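Local atomic coordinates of enolase from the environmental genome shotgun sequencing of the Sargasso Sea (PDB entry 2QGY), a protein that is of unknown function but belongs to the enolase superfamily and binds magnesium, so it probably acts on a carboxylate substrate through an enolate intermediate. Residues I168-M173 with L195-D200; P137-C142 with K326-P331. All blocks are in the same frame, centred on the assembly; numbering follows the deposited sequence.

Contact 1. Residues I168-M173 with L195-D200; sequences IKIYPM and LPLMLD. With MG (magnesium ion), chain C.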
loop_
_atom_site.group_PDB
_atom_site.type_symbol
_atom_site.label_atom_id
_atom_site.label_comp_id
_atom_site.label_asym_id
_atom_site.label_seq_id
_atom_site.Cartn_x
_atom_site.Cartn_y
_atom_site.Cartn_z
ATOM N N ILE A 168 17.184 22.545 -10.366
ATOM C CA ILE A 168 17.617 21.213 -10.810
ATOM C C ILE A 168 17.709 20.313 -9.584
ATOM O O ILE A 168 18.282 20.711 -8.548
ATOM C CB ILE A 168 18.989 21.258 -11.555
ATOM C CG1 ILE A 168 18.829 21.966 -12.906
ATOM C CG2 ILE A 168 19.553 19.838 -11.790
ATOM C CD1 ILE A 168 20.153 22.302 -13.613
ATOM N N LYS A 169 17.111 19.122 -9.676
ATOM C CA LYS A 169 17.243 18.129 -8.609
ATOM C C LYS A 169 18.225 17.021 -8.991
ATOM O O LYS A 169 18.109 16.428 -10.048
ATOM C CB LYS A 169 15.870 17.567 -8.186
ATOM C CG LYS A 169 15.979 16.685 -6.962
ATOM C CD LYS A 169 14.635 16.281 -6.361
ATOM C CE LYS A 169 13.837 15.323 -7.281
ATOM N NZ LYS A 169 12.419 15.111 -6.783
ATOM N N ILE A 170 19.231 16.783 -8.144
ATOM C CA ILE A 170 20.195 15.709 -8.363
ATOM C C ILE A 170 20.160 14.645 -7.265
ATOM O O ILE A 170 19.532 14.842 -6.203
ATOM C CB ILE A 170 21.635 16.278 -8.470
ATOM C CG1 ILE A 170 21.976 17.039 -7.185
ATOM C CG2 ILE A 170 21.757 17.216 -9.708
ATOM C CD1 ILE A 170 23.441 17.364 -7.016
ATOM N N TYR A 171 20.813 13.517 -7.526
ATOM C CA TYR A 171 20.881 12.406 -6.594
ATOM C C TYR A 171 22.349 12.203 -6.213
ATOM O O TYR A 171 23.072 11.460 -6.884
ATOM C CB TYR A 171 20.299 11.132 -7.227
ATOM C CG TYR A 171 18.790 11.166 -7.428
ATOM C CD1 TYR A 171 17.945 10.352 -6.667
ATOM C CD2 TYR A 171 18.227 11.990 -8.385
ATOM C CE1 TYR A 171 16.533 10.387 -6.864
ATOM C CE2 TYR A 171 16.836 12.034 -8.576
ATOM C CZ TYR A 171 16.017 11.239 -7.798
ATOM O OH TYR A 171 14.641 11.273 -8.014
ATOM N N PRO A 172 22.800 12.892 -5.145
ATOM C CA PRO A 172 24.229 13.045 -4.848
ATOM C C PRO A 172 24.827 11.941 -3.979
ATOM O O PRO A 172 26.030 11.974 -3.721
ATOM C CB PRO A 172 24.262 14.387 -4.115
ATOM C CG PRO A 172 22.983 14.359 -3.303
ATOM C CD PRO A 172 21.968 13.637 -4.179
ATOM N N MET A 173 24.043 10.956 -3.537
ATOM C CA MET A 173 24.646 9.901 -2.691
ATOM C C MET A 173 25.371 8.873 -3.548
ATOM O O MET A 173 24.756 7.956 -4.104
ATOM C CB MET A 173 23.625 9.224 -1.766
ATOM C CG MET A 173 22.956 10.194 -0.782
ATOM S SD MET A 173 24.022 11.155 0.370
ATOM C CE MET A 173 24.079 10.093 1.791
ATOM N N LEU A 195 20.811 29.416 -8.493
ATOM C CA LEU A 195 19.818 28.426 -8.934
ATOM C C LEU A 195 19.427 27.465 -7.817
ATOM O O LEU A 195 20.285 26.890 -7.148
ATOM C CB LEU A 195 20.298 27.625 -10.152
ATOM C CG LEU A 195 19.247 26.716 -10.833
ATOM C CD1 LEU A 195 18.131 27.524 -11.554
ATOM C CD2 LEU A 195 19.889 25.707 -11.779
ATOM N N PRO A 196 18.118 27.306 -7.605
ATOM C CA PRO A 196 17.706 26.245 -6.681
ATOM C C PRO A 196 18.321 24.908 -7.062
ATOM O O PRO A 196 18.168 24.457 -8.201
ATOM C CB PRO A 196 16.188 26.243 -6.820
ATOM C CG PRO A 196 15.866 27.699 -7.134
ATOM C CD PRO A 196 16.965 28.098 -8.084
ATOM N N LEU A 197 19.075 24.324 -6.132
ATOM C CA LEU A 197 19.644 23.012 -6.330
ATOM C C LEU A 197 19.029 22.095 -5.276
ATOM O O LEU A 197 19.328 22.198 -4.085
ATOM C CB LEU A 197 21.175 23.026 -6.218
ATOM C CG LEU A 197 21.911 21.693 -6.306
ATOM C CD1 LEU A 197 21.704 21.016 -7.683
ATOM C CD2 LEU A 197 23.410 21.912 -6.023
ATOM N N MET A 198 18.157 21.199 -5.714
ATOM C CA MET A 198 17.599 20.214 -4.776
ATOM C C MET A 198 18.316 18.875 -4.773
ATOM O O MET A 198 18.860 18.434 -5.791
ATOM C CB MET A 198 16.073 20.072 -4.880
ATOM C CG MET A 198 15.287 20.742 -5.974
ATOM S SD MET A 198 15.513 22.419 -6.615
ATOM C CE MET A 198 13.874 23.034 -6.781
ATOM N N LEU A 199 18.339 18.231 -3.605
ATOM C CA LEU A 199 19.113 17.030 -3.420
ATOM C C LEU A 199 18.167 15.925 -2.991
ATOM O O LEU A 199 17.503 16.030 -1.966
ATOM C CB LEU A 199 20.224 17.232 -2.353
ATOM C CG LEU A 199 21.256 18.379 -2.536
ATOM C CD1 LEU A 199 22.310 18.373 -1.404
ATOM C CD2 LEU A 199 21.943 18.326 -3.901
ATOM N N ASP A 200 18.112 14.873 -3.791
ATOM C CA ASP A 200 17.301 13.732 -3.459
ATOM C C ASP A 200 18.203 12.649 -2.931
ATOM O O ASP A 200 18.963 12.043 -3.668
ATOM C CB ASP A 200 16.487 13.254 -4.681
ATOM C CG ASP A 200 15.408 12.250 -4.299
ATOM O OD1 ASP A 200 15.592 11.520 -3.311
ATOM O OD2 ASP A 200 14.365 12.200 -5.004
HETATM MG MG MG C . 12.482 11.591 -4.705
HETATM O O HOH W 1 12.271 12.198 -6.740
HETATM O O HOH W 2 21.203 10.375 -3.895
HETATM O O HOH W 3 13.165 10.568 -3.048
HETATM O O HOH W 4 12.781 9.811 -5.595
#

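Contact 2. Residues P137-C142 with K326-P331; sequences PIYATC and KAEIFP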
loop_
_atom_site.group_PDB
_atom_site.type_symbol
_atom_site.label_atom_id
_atom_site.label_comp_id
_atom_site.label_asym_id
_atom_site.label_seq_id
_atom_site.Cartn_x
_atom_site.Cartn_y
_atom_site.Cartn_z
ATOM N N PRO A 137 5.662 27.485 -11.667
ATOM C CA PRO A 137 7.105 27.270 -11.619
ATOM C C PRO A 137 7.457 25.777 -11.612
ATOM O O PRO A 137 6.765 24.979 -10.952
ATOM C CB PRO A 137 7.510 27.908 -10.280
ATOM C CG PRO A 137 6.417 28.996 -10.058
ATOM C CD PRO A 137 5.172 28.276 -10.518
ATOM N N ILE A 138 8.510 25.415 -12.328
ATOM C CA ILE A 138 8.958 24.019 -12.395
ATOM C C ILE A 138 10.431 23.858 -12.062
ATOM O O ILE A 138 11.190 24.819 -12.091
ATOM C CB ILE A 138 8.673 23.394 -13.807
ATOM C CG1 ILE A 138 9.159 24.312 -14.941
ATOM C CG2 ILE A 138 7.185 23.132 -13.990
ATOM C CD1 ILE A 138 10.590 24.153 -15.347
ATOM N N TYR A 139 10.849 22.630 -11.759
ATOM C CA TYR A 139 12.252 22.313 -11.660
ATOM C C TYR A 139 12.444 20.980 -12.396
ATOM O O TYR A 139 11.479 20.236 -12.610
ATOM C CB TYR A 139 12.702 22.208 -10.185
ATOM C CG TYR A 139 12.219 20.941 -9.487
ATOM C CD1 TYR A 139 13.000 19.782 -9.490
ATOM C CD2 TYR A 139 10.969 20.899 -8.854
ATOM C CE1 TYR A 139 12.538 18.575 -8.870
ATOM C CE2 TYR A 139 10.504 19.733 -8.229
ATOM C CZ TYR A 139 11.285 18.576 -8.253
ATOM O OH TYR A 139 10.842 17.441 -7.621
ATOM N N ALA A 140 13.681 20.703 -12.780
ATOM C CA ALA A 140 14.013 19.525 -13.554
ATOM C C ALA A 140 14.784 18.525 -12.745
ATOM O O ALA A 140 15.776 18.864 -12.060
ATOM C CB ALA A 140 14.808 19.916 -14.796
ATOM N N THR A 141 14.358 17.269 -12.844
ATOM C CA THR A 141 15.036 16.182 -12.162
ATOM C C THR A 141 16.016 15.506 -13.098
ATOM O O THR A 141 15.677 15.175 -14.226
ATOM C CB THR A 141 14.024 15.157 -11.617
ATOM O OG1 THR A 141 13.264 15.780 -10.585
ATOM C CG2 THR A 141 14.709 13.934 -11.054
ATOM N N CYS A 142 17.252 15.351 -12.619
ATOM C CA CYS A 142 18.330 14.705 -13.384
ATOM C C CYS A 142 18.580 13.309 -12.827
ATOM O O CYS A 142 19.255 13.142 -11.805
ATOM C CB CYS A 142 19.630 15.489 -13.250
ATOM S SG CYS A 142 20.819 14.882 -14.422
ATOM N N LYS A 326 7.796 24.411 -6.365
ATOM C CA LYS A 326 8.093 24.116 -7.760
ATOM C C LYS A 326 7.686 22.679 -8.113
ATOM O O LYS A 326 7.853 21.767 -7.301
ATOM C CB LYS A 326 9.564 24.361 -8.028
ATOM C CG LYS A 326 9.916 25.864 -7.958
ATOM C CD LYS A 326 11.395 26.031 -8.067
ATOM C CE LYS A 326 11.979 26.324 -6.692
ATOM N NZ LYS A 326 11.298 27.536 -6.083
ATOM N N ALA A 327 7.094 22.529 -9.302
ATOM C CA ALA A 327 6.538 21.271 -9.787
ATOM C C ALA A 327 7.556 20.477 -10.577
ATOM O O ALA A 327 8.318 21.049 -11.353
ATOM C CB ALA A 327 5.297 21.561 -10.655
ATOM N N GLU A 328 7.565 19.150 -10.395
ATOM C CA GLU A 328 8.630 18.317 -10.925
ATOM C C GLU A 328 8.440 17.959 -12.414
ATOM O O GLU A 328 7.347 17.498 -12.820
ATOM C CB GLU A 328 8.698 16.997 -10.135
ATOM C CG GLU A 328 9.813 16.103 -10.625
ATOM C CD GLU A 328 10.038 14.889 -9.727
ATOM O OE1 GLU A 328 9.044 14.394 -9.158
ATOM O OE2 GLU A 328 11.204 14.464 -9.570
ATOM N N ILE A 329 9.467 18.181 -13.215
ATOM C CA ILE A 329 9.478 17.702 -14.615
ATOM C C ILE A 329 10.706 16.835 -14.881
ATOM O O ILE A 329 11.745 17.029 -14.270
ATOM C CB ILE A 329 9.399 18.853 -15.659
ATOM C CG1 ILE A 329 10.644 19.707 -15.613
ATOM C CG2 ILE A 329 8.130 19.724 -15.473
ATOM C CD1 ILE A 329 11.115 20.131 -16.985
ATOM N N PHE A 330 10.552 15.854 -15.766
ATOM C CA PHE A 330 11.655 15.049 -16.267
ATOM C C PHE A 330 11.852 15.512 -17.697
ATOM O O PHE A 330 11.059 15.166 -18.564
ATOM C CB PHE A 330 11.314 13.554 -16.233
ATOM C CG PHE A 330 11.477 12.948 -14.890
ATOM C CD1 PHE A 330 12.595 12.179 -14.584
ATOM C CD2 PHE A 330 10.518 13.165 -13.904
ATOM C CE1 PHE A 330 12.736 11.629 -13.315
ATOM C CE2 PHE A 330 10.654 12.619 -12.618
ATOM C CZ PHE A 330 11.778 11.851 -12.327
ATOM N N PRO A 331 12.849 16.380 -17.919
ATOM C CA PRO A 331 12.991 16.938 -19.256
ATOM C C PRO A 331 13.141 15.850 -20.321
ATOM O O PRO A 331 12.600 16.019 -21.410
ATOM C CB PRO A 331 14.254 17.795 -19.156
ATOM C CG PRO A 331 14.277 18.239 -17.724
ATOM C CD PRO A 331 13.856 16.925 -16.990
#

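Contact 1. Residues I168-M173 with L195-D200
Asp200 and Tyr171 meet where two parallel barrel strands, 168-170 and 197-200, open into the metal site, and the aspartate can be followed outward. Its CB sits over one face of the Tyr171 ring, 3.7 Å from the centroid, a CH-pi contact displaced toward the rim. With CG anti to the backbone N (chi1 -168°), the carboxylate continues alongside the phenol in the same direction, stacked with its plane 21° from the ring. OD1 accepts from a magnesium-bound water 2.6 Å away, while OD2 binds the magnesium ion directly at 2.0 Å; Glu226 and Glu252 complete the set of protein ligands. The Asp200 backbone is fixed too, its N donating to Ile170 O at 2.8 Å. Ile170 CG1 packs on Leu199 CD2 at 3.5 Å, on the side where Leu199 packs against helix 207-217 and Leu197 against helix 177-191, which completes the beta-alpha-beta unit. Lys169 crosses Asp200 on the inner face, its NZ bonded to Tyr139 OH, salt-bridged to Glu226, and 2.9 Å from a metal-bound water that Tyr171 OH also reaches at 2.8 Å. The strand pair thus positions both a direct magnesium ligand, OD2, and, through OD1, Lys169 NZ and Tyr171 OH, ligand waters.

Contact 2. Residues P137-C142 with K326-P331
Two torsions bring Thr141 and Glu328 together: OG1 of Thr141 stands anti to its own carbonyl carbon (chi1 -67°), and Glu328 sends CG anti to the backbone N (chi1 -179°) before running on extended. The chains cross, and OG1 donates to Glu328 OE2 over 2.6 Å, using the anti lone pair, the one turned away from the other carboxylate oxygen. Thr141 CB lies over one face of Phe330, 4.2 Å from the ring centroid, and the same threonine rotation lays CG2 beside CE1 and CZ. The Tyr139 ring reaches across the neighbouring strand. Glu328 CA lies over a face of that ring, Lys326 O sits at its edge, and the phenol oxygen, Tyr139 OH, rests 3.3 Å from Glu328 CB.

These side chains project from strands 135-141 and 327-329, the first and last parallel strands of the enolase-superfamily barrel, and their pairing closes it. Four backbone bonds join them; Ala327 N gives to Pro137 O at 3.0 Å and Ile329 N to Tyr139 O at 2.9 Å, the other two being Tyr139 N to Ala327 O and Thr141 N to Ile329 O.

Ile138, Ala140, Ala327 and Ile329 occupy the opposite face of the sheet, toward the surrounding helices. There Ile138 CG2 meets Ile329 CG2 at 3.8 Å, and Ala140 CB is pressed against Pro331 CG at 3.4 Å, closer than ordinary carbon packing. On the Tyr139 side three groups grip the buried Glu328 carboxylate, two at OE2 and one at OE1: besides Thr141, OE2 has a salt bridge from Lys169, which also holds the tyrosine hydroxyl, and OE1 accepts from the backbone N of Cys303.

Overall arrangement
Contacts 1 and 2 are adjoining parts of one barrel wall, their centres 11 Å apart, with strand 135-141 paired to 327-329 on one edge and to 168-170 on the other. Lys169 stitches them together: its N lies 2.7 Å from Ala140 O and its O 2.9 Å from Cys142 N, both probable hydrogen bonds, while its CE packs on Thr141 OG1 at 3.4 Å. A second join is apolar, Met198 CE against Tyr139 CB at 3.7 Å. Only contact 1 supplies a magnesium ligand; the Glu328 side chain remains about 6 Å from the ion, joined to the metal site through Lys169, whose NZ also holds a magnesium-bound water and pairs with Glu226, consistent with a second-shell place.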